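Local coordinates for uncharacterized protein (Bacteroides ovatus CL02T12C04, PDB 6PTM) that probably hydrolyses carrageenan oligosaccharides from the chain end, as an exo-acting glycoside hydrolase of family GH42, at residues Y288-E293 with A389-K394; F194-A199 with G225-N230; I421-S426 with K464-T469; N292-N297 with S407-E412; A413-S418 with K458-D463. One frame throughout, in Å; residues are numbered along the deposited sequence.

Overall arrangement
Interactions 1, 2 and 3 are parallel strand pairs in a single (beta/alpha)8 barrel. Interactions 1 and 2 are neighbours, with centres about 10 Å apart. Strand 225-230 sits beside 288-292, and Met289 N lies 2.7 Å from Val227 O. Interaction 3 continues round the barrel, about 10 Å between centres from interaction 1. Inside, Phe467 packs on Phe226 and His392. Interaction 4 joins the loops that follow strands 288-292 and 391-394. Interaction 5 packs the next two helices outside the barrel. It meets interaction 3 through Lys464, whose NZ is 2.6 Å from Ser418 O. A 1,2-ethanediol, probably from the crystallisation liquor, lies near Asn230 and Asn292, consistent with a pocket at the barrel mouth.

Interaction 1 of 5, residues Y288-E293 with A389-K394; sequences YMLCNE and AKTHIK
Tyr288 and Met289 pair with Thr391 and His392 as parallel neighbours in the (beta/alpha)8 barrel expected of a GH42 enzyme. Four regular backbone bonds link strands 288-292 and 391-394. The shortest runs from Tyr288 N to Lys390 O, 2.7 Å. The register slips by one residue between Met289 and Asn292, a beta bulge. Beyond it Lys394 N donates to Cys291 O.

Packing is tight where Met289 meets His392. The imidazole sits between its own backbone N and carbonyl carbon, chi1 50°, and this folds it back beside strand 288-292. One face lies over Tyr288 O and Met289 CA. Met289 CG comes within 3.6 Å of His392 CE1. The methionine chain then bends, and its SD lies 3.6 Å from Lys394 CB. Tyr288 points to the opposite face, and its CE1 lies 3.5 Å from Ala389 CB, just before strand 391-394. His392 NE2 donates to Leu286 O. With an alanine at His392, that carbonyl would probably lose its donor and a gap would open beside Met289 CG.

The looser end holds the partly exposed Asn292 and Glu293. Here the bond from Glu293 N to Lys394 O is weak, with an N-H...O angle of 129°. Asn292 and Lys394 run side by side. Lys394 NZ also forms a salt bridge with Glu470, and it donates to Asn292 OD1 at 2.8 Å, tilted 31° from the carbonyl plane.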
# COMPACT_ATOMS: atom_id res chain seq x y z
N TYR A 288 -13.92 8.29 -2.83
CA TYR A 288 -14.96 7.26 -2.61
C TYR A 288 -14.29 5.88 -2.71
O TYR A 288 -13.75 5.48 -3.77
CB TYR A 288 -16.08 7.41 -3.64
CG TYR A 288 -16.84 8.70 -3.59
CD1 TYR A 288 -16.31 9.87 -4.13
CD2 TYR A 288 -18.14 8.75 -3.09
CE1 TYR A 288 -17.01 11.06 -4.11
CE2 TYR A 288 -18.86 9.94 -3.07
CZ TYR A 288 -18.29 11.09 -3.58
OH TYR A 288 -18.97 12.27 -3.62
N MET A 289 -14.33 5.17 -1.59
CA MET A 289 -13.67 3.85 -1.45
C MET A 289 -14.68 2.77 -1.84
O MET A 289 -15.68 2.62 -1.11
CB MET A 289 -13.22 3.70 0.01
CG MET A 289 -12.06 2.76 0.20
SD MET A 289 -12.56 1.06 0.09
CE MET A 289 -13.83 0.89 1.35
N LEU A 290 -14.49 2.12 -2.98
CA LEU A 290 -15.60 1.40 -3.65
C LEU A 290 -15.80 0.01 -3.03
O LEU A 290 -16.92 -0.49 -3.16
CB LEU A 290 -15.38 1.28 -5.16
CG LEU A 290 -15.28 2.61 -5.91
CD1 LEU A 290 -15.03 2.37 -7.39
CD2 LEU A 290 -16.52 3.47 -5.70
N CYS A 291 -14.79 -0.57 -2.38
CA CYS A 291 -14.95 -1.85 -1.66
C CYS A 291 -13.74 -2.10 -0.76
O CYS A 291 -12.59 -1.85 -1.20
CB CYS A 291 -15.10 -3.02 -2.63
SG CYS A 291 -15.68 -4.55 -1.85
N ASN A 292 -14.02 -2.64 0.43
CA ASN A 292 -13.07 -3.22 1.41
C ASN A 292 -12.56 -4.61 0.94
O ASN A 292 -13.35 -5.55 0.96
CB ASN A 292 -13.82 -3.38 2.73
CG ASN A 292 -12.93 -3.81 3.87
OD1 ASN A 292 -12.44 -2.99 4.68
ND2 ASN A 292 -12.72 -5.09 3.94
N GLU A 293 -11.26 -4.74 0.65
CA GLU A 293 -10.56 -6.03 0.38
C GLU A 293 -11.42 -6.91 -0.52
O GLU A 293 -11.78 -8.03 -0.16
CB GLU A 293 -10.22 -6.79 1.66
CG GLU A 293 -9.22 -6.05 2.54
CD GLU A 293 -8.53 -6.94 3.58
OE1 GLU A 293 -9.12 -7.99 3.92
OE2 GLU A 293 -7.43 -6.57 4.02
N ALA A 389 -15.73 13.45 -8.36
CA ALA A 389 -15.46 12.30 -7.47
C ALA A 389 -14.11 11.67 -7.84
O ALA A 389 -13.88 11.38 -9.01
CB ALA A 389 -16.57 11.28 -7.55
N LYS A 390 -13.30 11.39 -6.83
CA LYS A 390 -12.11 10.54 -7.01
C LYS A 390 -12.44 9.20 -6.35
O LYS A 390 -12.97 9.22 -5.23
CB LYS A 390 -10.89 11.27 -6.45
CG LYS A 390 -10.59 12.63 -7.05
CD LYS A 390 -9.09 12.84 -6.96
CE LYS A 390 -8.53 14.25 -6.93
NZ LYS A 390 -9.52 15.32 -7.11
N THR A 391 -12.19 8.10 -7.04
CA THR A 391 -12.47 6.76 -6.52
C THR A 391 -11.16 6.03 -6.28
O THR A 391 -10.16 6.28 -6.98
CB THR A 391 -13.43 5.99 -7.42
OG1 THR A 391 -12.78 5.68 -8.66
CG2 THR A 391 -14.71 6.76 -7.66
N HIS A 392 -11.26 5.07 -5.38
CA HIS A 392 -10.22 4.06 -5.12
C HIS A 392 -10.87 2.84 -4.50
O HIS A 392 -12.04 2.88 -4.12
CB HIS A 392 -9.11 4.66 -4.24
CG HIS A 392 -9.60 5.34 -3.02
ND1 HIS A 392 -9.59 4.73 -1.78
CD2 HIS A 392 -10.09 6.59 -2.84
CE1 HIS A 392 -10.07 5.57 -0.89
NE2 HIS A 392 -10.38 6.74 -1.52
N ILE A 393 -10.05 1.82 -4.36
CA ILE A 393 -10.46 0.49 -3.87
C ILE A 393 -9.44 0.04 -2.81
O ILE A 393 -8.21 0.21 -3.05
CB ILE A 393 -10.56 -0.47 -5.08
CG1 ILE A 393 -11.48 0.09 -6.17
CG2 ILE A 393 -10.98 -1.86 -4.66
CD1 ILE A 393 -11.23 -0.56 -7.55
N LYS A 394 -9.91 -0.53 -1.70
CA LYS A 394 -8.99 -1.04 -0.65
C LYS A 394 -8.46 -2.41 -1.11
O LYS A 394 -8.89 -3.46 -0.59
CB LYS A 394 -9.67 -1.07 0.71
CG LYS A 394 -8.74 -1.55 1.82
CD LYS A 394 -9.44 -1.83 3.10
CE LYS A 394 -10.07 -0.58 3.71
NZ LYS A 394 -10.65 -0.86 5.05

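Interaction 2 of 5, residues F194-A199 with G225-N230; sequences FFMTNA and GFVFLN. With EDO (1,2-ethanediol), chain B.
Phe195 and Thr197 meet Phe228 and Asn230 across two parallel barrel strands, which helix 210-218 connects in a beta-alpha-beta unit. In the middle of the pair the backbone bonds are nearly straight. Met196 N donates to Phe228 O at 3.0 Å, and Asn230 N to Met196 O at 2.9 Å.

On one face, the rings of Phe195 and Phe228 lie side by side with their planes 35° apart. Phe195 CD2 is 3.6 Å from Phe228 CD1. The CZ of Phe195 also touches Asn230 CB, at 3.5 Å. On the other face the extended Met196 chain carries its CE to 4.0 Å from Leu229 CD1, and Met196 also touches Thr274 of helix 261-278.

The amide of Asn230 is held from both ends. Thr197 OG1 donates to OD1 at 2.7 Å, coming from above the carbonyl plane, and Asn233 N binds the same oxygen. ND2 bonds to Ser232 OG and donates to O1 of 1,2-ethanediol at 2.8 Å. With a leucine at Asn230, the Thr197 hydroxyl would probably lose its acceptor and the diol its amide donor.

The diol oxygen also lies at the edge of the Phe195 ring. The diol is probably from the crystallisation liquor, but rings beside an amide donor are consistent with a surface able to hold a small polyol or sugar.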
# COMPACT_ATOMS: atom_id res chain seq x y z
N PHE A 194 -17.68 9.33 5.53
CA PHE A 194 -19.09 8.90 5.59
C PHE A 194 -19.15 7.42 5.20
O PHE A 194 -18.43 7.01 4.28
CB PHE A 194 -19.96 9.80 4.71
CG PHE A 194 -21.42 9.50 4.93
CD1 PHE A 194 -22.07 9.96 6.07
CD2 PHE A 194 -22.13 8.69 4.05
CE1 PHE A 194 -23.40 9.63 6.31
CE2 PHE A 194 -23.46 8.38 4.29
CZ PHE A 194 -24.10 8.86 5.41
N PHE A 195 -19.91 6.64 5.96
CA PHE A 195 -20.09 5.18 5.74
C PHE A 195 -21.49 4.96 5.19
O PHE A 195 -22.43 5.50 5.75
CB PHE A 195 -19.94 4.42 7.06
CG PHE A 195 -20.28 2.96 6.96
CD1 PHE A 195 -21.55 2.49 7.26
CD2 PHE A 195 -19.31 2.05 6.56
CE1 PHE A 195 -21.84 1.14 7.16
CE2 PHE A 195 -19.60 0.69 6.49
CZ PHE A 195 -20.87 0.25 6.77
N MET A 196 -21.64 4.17 4.14
CA MET A 196 -22.99 3.71 3.73
C MET A 196 -22.91 2.28 3.21
O MET A 196 -21.81 1.77 2.99
CB MET A 196 -23.59 4.63 2.67
CG MET A 196 -22.75 4.77 1.45
SD MET A 196 -23.57 6.01 0.45
CE MET A 196 -22.48 5.94 -0.97
N THR A 197 -24.08 1.66 3.05
CA THR A 197 -24.27 0.24 2.71
C THR A 197 -25.50 0.13 1.82
O THR A 197 -26.48 0.93 1.99
CB THR A 197 -24.37 -0.60 3.99
OG1 THR A 197 -24.58 -1.93 3.56
CG2 THR A 197 -25.47 -0.18 4.94
N ASN A 198 -25.50 -0.86 0.92
CA ASN A 198 -26.71 -1.13 0.13
C ASN A 198 -27.89 -1.44 1.06
O ASN A 198 -29.01 -1.26 0.63
CB ASN A 198 -26.45 -2.19 -0.92
CG ASN A 198 -25.52 -1.66 -1.99
OD1 ASN A 198 -25.88 -0.76 -2.74
ND2 ASN A 198 -24.34 -2.22 -2.07
N ALA A 199 -27.68 -1.87 2.30
CA ALA A 199 -28.81 -2.12 3.24
C ALA A 199 -29.54 -0.80 3.54
O ALA A 199 -30.67 -0.85 4.06
CB ALA A 199 -28.35 -2.80 4.51
N GLY A 225 -11.65 13.84 3.93
CA GLY A 225 -12.26 12.56 4.30
C GLY A 225 -12.55 11.70 3.10
O GLY A 225 -12.32 12.14 1.93
N PHE A 226 -13.01 10.50 3.36
CA PHE A 226 -13.43 9.59 2.27
C PHE A 226 -14.77 8.93 2.62
O PHE A 226 -15.21 8.85 3.79
CB PHE A 226 -12.31 8.61 1.95
CG PHE A 226 -12.19 7.44 2.88
CD1 PHE A 226 -11.56 7.57 4.10
CD2 PHE A 226 -12.64 6.19 2.50
CE1 PHE A 226 -11.42 6.49 4.95
CE2 PHE A 226 -12.45 5.10 3.34
CZ PHE A 226 -11.83 5.24 4.56
N VAL A 227 -15.45 8.50 1.55
CA VAL A 227 -16.75 7.77 1.64
C VAL A 227 -16.47 6.27 1.52
O VAL A 227 -15.76 5.85 0.59
CB VAL A 227 -17.74 8.26 0.57
CG1 VAL A 227 -19.07 7.54 0.67
CG2 VAL A 227 -17.92 9.76 0.64
N PHE A 228 -16.99 5.50 2.45
CA PHE A 228 -16.76 4.03 2.54
C PHE A 228 -18.02 3.34 2.03
O PHE A 228 -19.06 3.46 2.71
CB PHE A 228 -16.45 3.68 3.99
CG PHE A 228 -15.99 2.27 4.23
CD1 PHE A 228 -16.86 1.20 4.12
CD2 PHE A 228 -14.70 2.02 4.66
CE1 PHE A 228 -16.41 -0.09 4.36
CE2 PHE A 228 -14.28 0.73 4.95
CZ PHE A 228 -15.14 -0.32 4.81
N LEU A 229 -17.95 2.64 0.90
CA LEU A 229 -19.08 1.80 0.41
C LEU A 229 -18.92 0.39 0.95
O LEU A 229 -17.92 -0.28 0.59
CB LEU A 229 -19.11 1.78 -1.11
CG LEU A 229 -19.82 2.96 -1.76
CD1 LEU A 229 -18.97 4.20 -1.63
CD2 LEU A 229 -20.16 2.65 -3.23
N ASN A 230 -19.87 -0.03 1.78
CA ASN A 230 -19.99 -1.40 2.33
C ASN A 230 -20.73 -2.29 1.34
O ASN A 230 -21.71 -1.80 0.74
CB ASN A 230 -20.74 -1.43 3.65
CG ASN A 230 -21.19 -2.84 3.99
OD1 ASN A 230 -22.25 -3.28 3.51
ND2 ASN A 230 -20.38 -3.52 4.81
C1 EDO B . -16.98 -3.15 6.52
O1 EDO B . -18.17 -2.45 6.18
C2 EDO B . -16.54 -3.95 5.34
O2 EDO B . -17.48 -4.95 4.92
O HOH W 1 -24.09 -3.31 0.79

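Interaction 3 of 5, residues I421-S426 with K464-T469; sequences IGNDAS and KVMFNT
Ile421, Gly422 and Asn423 pair in parallel with Met466, Phe467 and Asn468, the two short strand axes lying 16° apart. Ile421 N donates to Val465 O, and Phe467 N donates back to Ile421 O at 2.8 Å. The bond from Asn423 N to Phe467 O is weak, at 3.5 Å.

Ile421 is flanked by two aliphatic chains. Its CG1 meets Lys464 CB at 3.9 Å, while Met466 CG lies 4.0 Å from Ile421 CB. Asn423 crosses Met466 at about a right angle and brings its ND2 to 3.6 Å from Met466 CG.

Two asparagines fix the chain after the strand. Asn423 OD1 accepts from Ala425 N at 3.2 Å, on a lone pair, and closes an Asx turn. Asn468 CG is anti to its backbone N, chi1 -171°, which sends the amide toward that turn. Its ND2 donates to Ala425 O at 3.2 Å, nearly straight and within the amide plane. The hydroxyl of Tyr454, from helix 448-460, binds both Asn423 OD1 and Asn468 ND2.

Phe467 turns to the interior, its ring meeting Phe226 and His392. Helix 448-460 covers the other face, the layering of parallel strands inside a ring of helices expected of the GH42 (beta/alpha)8 barrel.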
# COMPACT_ATOMS: atom_id res chain seq x y z
N ILE A 421 -4.72 6.03 -5.75
CA ILE A 421 -4.21 4.64 -5.63
C ILE A 421 -4.63 4.13 -4.26
O ILE A 421 -4.05 4.55 -3.27
CB ILE A 421 -2.70 4.56 -5.87
CG1 ILE A 421 -2.33 5.16 -7.22
CG2 ILE A 421 -2.23 3.14 -5.75
CD1 ILE A 421 -0.85 5.33 -7.41
N GLY A 422 -5.64 3.27 -4.23
CA GLY A 422 -6.09 2.63 -2.99
C GLY A 422 -5.36 1.33 -2.76
O GLY A 422 -4.99 0.65 -3.78
N ASN A 423 -5.18 0.99 -1.49
CA ASN A 423 -4.68 -0.33 -1.02
C ASN A 423 -4.80 -0.39 0.50
O ASN A 423 -5.06 0.62 1.11
CB ASN A 423 -3.23 -0.59 -1.42
CG ASN A 423 -2.28 0.48 -0.92
OD1 ASN A 423 -1.83 0.43 0.22
ND2 ASN A 423 -1.98 1.46 -1.73
N ASP A 424 -4.52 -1.56 1.07
CA ASP A 424 -4.31 -1.75 2.54
C ASP A 424 -3.07 -2.62 2.69
O ASP A 424 -3.14 -3.71 3.27
CB ASP A 424 -5.59 -2.20 3.24
CG ASP A 424 -5.98 -3.64 3.03
OD1 ASP A 424 -5.70 -4.17 1.96
OD2 ASP A 424 -6.60 -4.21 3.95
N ALA A 425 -1.96 -2.13 2.14
CA ALA A 425 -0.64 -2.79 2.20
C ALA A 425 -0.36 -3.18 3.63
O ALA A 425 -0.61 -2.32 4.53
CB ALA A 425 0.47 -1.91 1.67
N SER A 426 0.11 -4.42 3.80
CA SER A 426 0.66 -5.02 5.04
C SER A 426 2.19 -5.10 4.92
O SER A 426 2.71 -5.28 3.79
CB SER A 426 0.16 -6.42 5.30
OG SER A 426 -1.24 -6.43 5.48
N LYS A 464 -0.71 10.31 -9.08
CA LYS A 464 -1.86 10.12 -8.18
C LYS A 464 -1.41 10.02 -6.73
O LYS A 464 -0.32 9.49 -6.45
CB LYS A 464 -2.65 8.86 -8.52
CG LYS A 464 -3.32 8.90 -9.88
CD LYS A 464 -3.94 7.56 -10.27
CE LYS A 464 -4.48 7.56 -11.67
NZ LYS A 464 -4.92 6.21 -12.05
N VAL A 465 -2.21 10.60 -5.86
CA VAL A 465 -2.14 10.38 -4.40
C VAL A 465 -2.32 8.87 -4.16
O VAL A 465 -3.15 8.23 -4.81
CB VAL A 465 -3.19 11.26 -3.72
CG1 VAL A 465 -3.60 10.80 -2.32
CG2 VAL A 465 -2.68 12.69 -3.70
N MET A 466 -1.58 8.35 -3.21
CA MET A 466 -1.76 6.98 -2.73
C MET A 466 -2.32 6.99 -1.30
O MET A 466 -1.69 7.57 -0.39
CB MET A 466 -0.46 6.18 -2.81
CG MET A 466 -0.67 4.74 -2.38
SD MET A 466 0.91 3.87 -2.11
CE MET A 466 1.47 3.76 -3.81
N PHE A 467 -3.43 6.29 -1.10
CA PHE A 467 -4.19 6.28 0.17
C PHE A 467 -4.32 4.84 0.66
O PHE A 467 -5.05 4.08 0.04
CB PHE A 467 -5.56 6.94 -0.02
CG PHE A 467 -6.33 7.17 1.25
CD1 PHE A 467 -5.75 7.05 2.50
CD2 PHE A 467 -7.66 7.53 1.18
CE1 PHE A 467 -6.49 7.29 3.65
CE2 PHE A 467 -8.39 7.80 2.33
CZ PHE A 467 -7.81 7.64 3.56
N ASN A 468 -3.53 4.49 1.67
CA ASN A 468 -3.65 3.20 2.39
C ASN A 468 -4.75 3.34 3.43
O ASN A 468 -4.53 4.01 4.43
CB ASN A 468 -2.32 2.76 2.99
CG ASN A 468 -2.39 1.36 3.54
OD1 ASN A 468 -3.46 0.91 3.99
ND2 ASN A 468 -1.23 0.69 3.57
N THR A 469 -5.93 2.78 3.15
CA THR A 469 -7.21 3.02 3.88
C THR A 469 -7.33 2.05 5.04
O THR A 469 -8.27 2.20 5.82
CB THR A 469 -8.41 2.93 2.94
OG1 THR A 469 -8.28 1.78 2.08
CG2 THR A 469 -8.53 4.21 2.14

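Interaction 4 of 5, residues N292-N297 with S407-E412; sequences NEPHWN and SGIDLE
Ser407 O takes the sole hydrogen bond between these segments, from Trp296 N at 2.7 Å. The donor is tilted 31° from the carbonyl plane. The same oxygen has a longer CA-H...O contact with His295 CA, 3.6 Å, and lies at the edge of the Trp296 ring, in its plane. The backbone of 292-297 is therefore held by the carbonyl of Ser407 rather than by its hydroxyl.

That hydroxyl serves its own loop. Ser407 OG stands between its backbone N and carbonyl carbon, chi1 63°, where it accepts from Ile409 N at 3.1 Å. This makes an ST turn. Asn297 OD1 rests 3.2 Å from Ser407 CA, while Asn297 ND2 is bonded to Trp303 O. His295 CB packs against Ser407 CB at 3.8 Å.

Ile409 is the apolar half of the contact. It crosses Pro294 at about a right angle, with Ile409 CD1 4.2 Å from Pro294 CG. The same methyl lies at the edge of the indole, 4.3 Å from Trp296 CZ3. Phe375 of helix 358-385 touches both Pro294 and Trp296.

Asp410 then sits at the N-cap of helix 411-417, bonding Ala413 N. The contact joins two loops after barrel strands. Strand 288-292 runs into the first through Asn292-Glu293-Pro294, consistent with the Asn-Glu pair at the end of the fourth strand in clan GH-A barrels.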
# COMPACT_ATOMS: atom_id res chain seq x y z
N ASN A 292 -14.02 -2.64 0.43
CA ASN A 292 -13.07 -3.22 1.41
C ASN A 292 -12.56 -4.61 0.94
O ASN A 292 -13.35 -5.55 0.96
CB ASN A 292 -13.82 -3.38 2.73
CG ASN A 292 -12.93 -3.81 3.87
OD1 ASN A 292 -12.44 -2.99 4.68
ND2 ASN A 292 -12.72 -5.09 3.94
N GLU A 293 -11.26 -4.74 0.65
CA GLU A 293 -10.56 -6.03 0.38
C GLU A 293 -11.42 -6.91 -0.52
O GLU A 293 -11.78 -8.03 -0.16
CB GLU A 293 -10.22 -6.79 1.66
CG GLU A 293 -9.22 -6.05 2.54
CD GLU A 293 -8.53 -6.94 3.58
OE1 GLU A 293 -9.12 -7.99 3.92
OE2 GLU A 293 -7.43 -6.57 4.02
N PRO A 294 -11.84 -6.38 -1.69
CA PRO A 294 -12.58 -7.20 -2.66
C PRO A 294 -11.73 -8.37 -3.19
O PRO A 294 -10.48 -8.25 -3.30
CB PRO A 294 -12.89 -6.20 -3.78
CG PRO A 294 -11.71 -5.28 -3.71
CD PRO A 294 -11.54 -5.04 -2.22
N HIS A 295 -12.41 -9.49 -3.45
CA HIS A 295 -11.86 -10.66 -4.16
C HIS A 295 -13.01 -11.62 -4.43
O HIS A 295 -14.00 -11.65 -3.61
CB HIS A 295 -10.66 -11.29 -3.43
CG HIS A 295 -10.74 -11.32 -1.93
ND1 HIS A 295 -11.34 -12.35 -1.25
CD2 HIS A 295 -10.23 -10.49 -0.98
CE1 HIS A 295 -11.26 -12.14 0.05
NE2 HIS A 295 -10.56 -11.02 0.26
N TRP A 296 -12.90 -12.29 -5.57
CA TRP A 296 -13.87 -13.26 -6.12
C TRP A 296 -13.14 -14.56 -6.41
O TRP A 296 -13.18 -15.04 -7.58
CB TRP A 296 -14.55 -12.67 -7.36
CG TRP A 296 -15.54 -11.59 -7.02
CD1 TRP A 296 -16.89 -11.75 -6.89
CD2 TRP A 296 -15.28 -10.21 -6.72
NE1 TRP A 296 -17.48 -10.57 -6.56
CE2 TRP A 296 -16.53 -9.60 -6.49
CE3 TRP A 296 -14.13 -9.42 -6.72
CZ2 TRP A 296 -16.66 -8.25 -6.19
CZ3 TRP A 296 -14.25 -8.08 -6.42
CH2 TRP A 296 -15.50 -7.50 -6.15
N ASN A 297 -12.41 -15.06 -5.40
CA ASN A 297 -11.61 -16.30 -5.53
C ASN A 297 -12.54 -17.42 -6.00
O ASN A 297 -13.68 -17.49 -5.52
CB ASN A 297 -10.92 -16.72 -4.24
CG ASN A 297 -9.93 -15.69 -3.73
OD1 ASN A 297 -9.41 -14.88 -4.50
ND2 ASN A 297 -9.59 -15.77 -2.43
N SER A 407 -8.51 -14.16 -8.00
CA SER A 407 -9.32 -13.22 -7.19
C SER A 407 -10.18 -12.31 -8.07
O SER A 407 -11.06 -11.65 -7.51
CB SER A 407 -8.44 -12.35 -6.32
OG SER A 407 -7.60 -11.56 -7.14
N GLY A 408 -9.86 -12.17 -9.35
CA GLY A 408 -10.51 -11.20 -10.26
C GLY A 408 -9.95 -9.79 -10.06
O GLY A 408 -10.49 -8.81 -10.62
N ILE A 409 -8.87 -9.69 -9.29
CA ILE A 409 -8.19 -8.40 -9.02
C ILE A 409 -7.05 -8.22 -10.01
O ILE A 409 -6.00 -8.94 -9.90
CB ILE A 409 -7.73 -8.33 -7.55
CG1 ILE A 409 -8.94 -8.43 -6.62
CG2 ILE A 409 -6.92 -7.08 -7.30
CD1 ILE A 409 -10.06 -7.43 -6.87
N ASP A 410 -7.24 -7.24 -10.89
CA ASP A 410 -6.27 -6.80 -11.91
C ASP A 410 -5.67 -5.49 -11.39
O ASP A 410 -6.30 -4.46 -11.56
CB ASP A 410 -6.97 -6.68 -13.27
CG ASP A 410 -6.10 -6.22 -14.44
OD1 ASP A 410 -4.97 -5.69 -14.20
OD2 ASP A 410 -6.55 -6.37 -15.58
N LEU A 411 -4.55 -5.56 -10.68
CA LEU A 411 -4.02 -4.37 -9.96
C LEU A 411 -3.75 -3.25 -10.98
O LEU A 411 -3.94 -2.05 -10.66
CB LEU A 411 -2.74 -4.74 -9.19
CG LEU A 411 -2.13 -3.63 -8.34
CD1 LEU A 411 -3.17 -3.01 -7.42
CD2 LEU A 411 -0.97 -4.14 -7.51
N GLU A 412 -3.24 -3.58 -12.16
CA GLU A 412 -2.94 -2.55 -13.17
C GLU A 412 -4.24 -1.84 -13.55
O GLU A 412 -4.29 -0.61 -13.50
CB GLU A 412 -2.36 -3.13 -14.45
CG GLU A 412 -2.23 -2.08 -15.52
CD GLU A 412 -1.37 -2.50 -16.71
OE1 GLU A 412 -1.42 -3.70 -17.01
OE2 GLU A 412 -0.68 -1.64 -17.33

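Interaction 5 of 5, residues A413-S418 with K458-D463; sequences ALTRNS and KSVSPD
Thr415 and Arg416 pack against Val460 and Ser461 where two outer helices of the (beta/alpha)8 barrel, 411-417 and 448-460, approach near their C-terminal ends. The contact is small, with 160 Å² buried over both sides.

Van der Waals packing comes first. Thr415 CG2 is anti to its own backbone N and meets Val460 CG1 at 4.0 Å, the two side chains crossing at a slant. Val460 CG1 also faces the start of Arg416, 4.0 Å from Arg416 CB. Ile604 of helix 602-607 touches Val460 as well.

Polar contacts across the pair are indirect. Lys464 NZ lies among Ser461 OG and the carbonyls of Thr415, Arg416 and Ser418. These are four acceptors for three protons, so they must share it. The ammonium would probably balance the partial negative charge of the carbonyls at this helix end.

Local bonds shape the helix ends. Thr415 OG1 is bonded back to Leu411 O inside its helix, leaving its methyl to do the touching. Lys458 NZ donates to Pro462 O at 3.1 Å from above the carbonyl plane, tying the chain after the helix to its last turn. At the end of helix 411-417 the direction is reversed: Ser418 OG donates back to Leu414 O at 2.9 Å.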
# COMPACT_ATOMS: atom_id res chain seq x y z
N ALA A 413 -5.28 -2.60 -13.90
CA ALA A 413 -6.52 -2.00 -14.43
C ALA A 413 -7.17 -1.19 -13.30
O ALA A 413 -7.60 -0.06 -13.55
CB ALA A 413 -7.43 -3.04 -15.02
N LEU A 414 -7.23 -1.73 -12.09
CA LEU A 414 -7.95 -1.04 -11.00
C LEU A 414 -7.16 0.21 -10.61
O LEU A 414 -7.79 1.22 -10.31
CB LEU A 414 -8.20 -1.98 -9.82
CG LEU A 414 -9.08 -3.17 -10.15
CD1 LEU A 414 -9.32 -4.03 -8.93
CD2 LEU A 414 -10.41 -2.74 -10.73
N THR A 415 -5.83 0.15 -10.65
CA THR A 415 -4.98 1.32 -10.32
C THR A 415 -5.19 2.42 -11.37
O THR A 415 -5.48 3.58 -10.99
CB THR A 415 -3.52 0.93 -10.16
OG1 THR A 415 -3.46 0.09 -9.00
CG2 THR A 415 -2.67 2.16 -10.00
N ARG A 416 -5.15 2.05 -12.64
CA ARG A 416 -5.34 2.99 -13.78
C ARG A 416 -6.73 3.62 -13.69
O ARG A 416 -6.85 4.84 -13.88
CB ARG A 416 -5.15 2.21 -15.08
CG ARG A 416 -5.51 2.99 -16.34
CD ARG A 416 -5.60 2.03 -17.52
NE ARG A 416 -6.84 1.29 -17.42
CZ ARG A 416 -7.05 0.09 -17.92
NH1 ARG A 416 -6.11 -0.51 -18.61
NH2 ARG A 416 -8.22 -0.50 -17.75
N ASN A 417 -7.73 2.81 -13.41
CA ASN A 417 -9.16 3.24 -13.37
C ASN A 417 -9.47 4.12 -12.16
O ASN A 417 -10.57 4.72 -12.14
CB ASN A 417 -10.10 2.05 -13.47
CG ASN A 417 -10.03 1.42 -14.84
OD1 ASN A 417 -9.33 1.95 -15.70
ND2 ASN A 417 -10.70 0.29 -15.02
N SER A 418 -8.56 4.17 -11.19
CA SER A 418 -8.78 4.92 -9.93
C SER A 418 -8.06 6.27 -9.96
O SER A 418 -6.91 6.32 -10.35
CB SER A 418 -8.29 4.11 -8.77
OG SER A 418 -9.13 3.02 -8.50
N LYS A 458 2.83 2.67 -8.86
CA LYS A 458 3.35 3.98 -9.31
C LYS A 458 3.90 3.87 -10.74
O LYS A 458 3.87 4.90 -11.45
CB LYS A 458 4.42 4.50 -8.35
CG LYS A 458 3.90 4.87 -6.96
CD LYS A 458 3.06 6.15 -6.96
CE LYS A 458 3.96 7.35 -6.93
NZ LYS A 458 3.18 8.60 -6.97
N SER A 459 4.32 2.70 -11.21
CA SER A 459 4.68 2.50 -12.64
C SER A 459 3.42 2.70 -13.49
O SER A 459 3.50 3.37 -14.55
CB SER A 459 5.32 1.16 -12.86
OG SER A 459 6.61 1.09 -12.20
N VAL A 460 2.30 2.16 -13.03
CA VAL A 460 1.00 2.24 -13.75
C VAL A 460 0.50 3.68 -13.76
O VAL A 460 0.18 4.20 -14.87
CB VAL A 460 -0.04 1.28 -13.15
CG1 VAL A 460 -1.42 1.54 -13.76
CG2 VAL A 460 0.36 -0.16 -13.36
N SER A 461 0.47 4.33 -12.58
CA SER A 461 -0.08 5.69 -12.36
C SER A 461 0.87 6.54 -11.56
O SER A 461 0.78 6.57 -10.33
CB SER A 461 -1.40 5.63 -11.66
OG SER A 461 -2.36 4.97 -12.47
N PRO A 462 1.85 7.23 -12.18
CA PRO A 462 2.81 8.02 -11.40
C PRO A 462 2.24 9.31 -10.78
O PRO A 462 2.90 9.82 -9.85
CB PRO A 462 3.94 8.35 -12.40
CG PRO A 462 3.28 8.23 -13.74
CD PRO A 462 2.19 7.18 -13.61
N ASP A 463 1.06 9.79 -11.21
CA ASP A 463 0.63 11.19 -10.91
C ASP A 463 -0.62 11.23 -10.02
O ASP A 463 -1.46 12.16 -10.17
CB ASP A 463 0.43 11.97 -12.22
CG ASP A 463 1.73 12.07 -13.02
OD1 ASP A 463 2.82 11.97 -12.40
OD2 ASP A 463 1.64 12.19 -14.25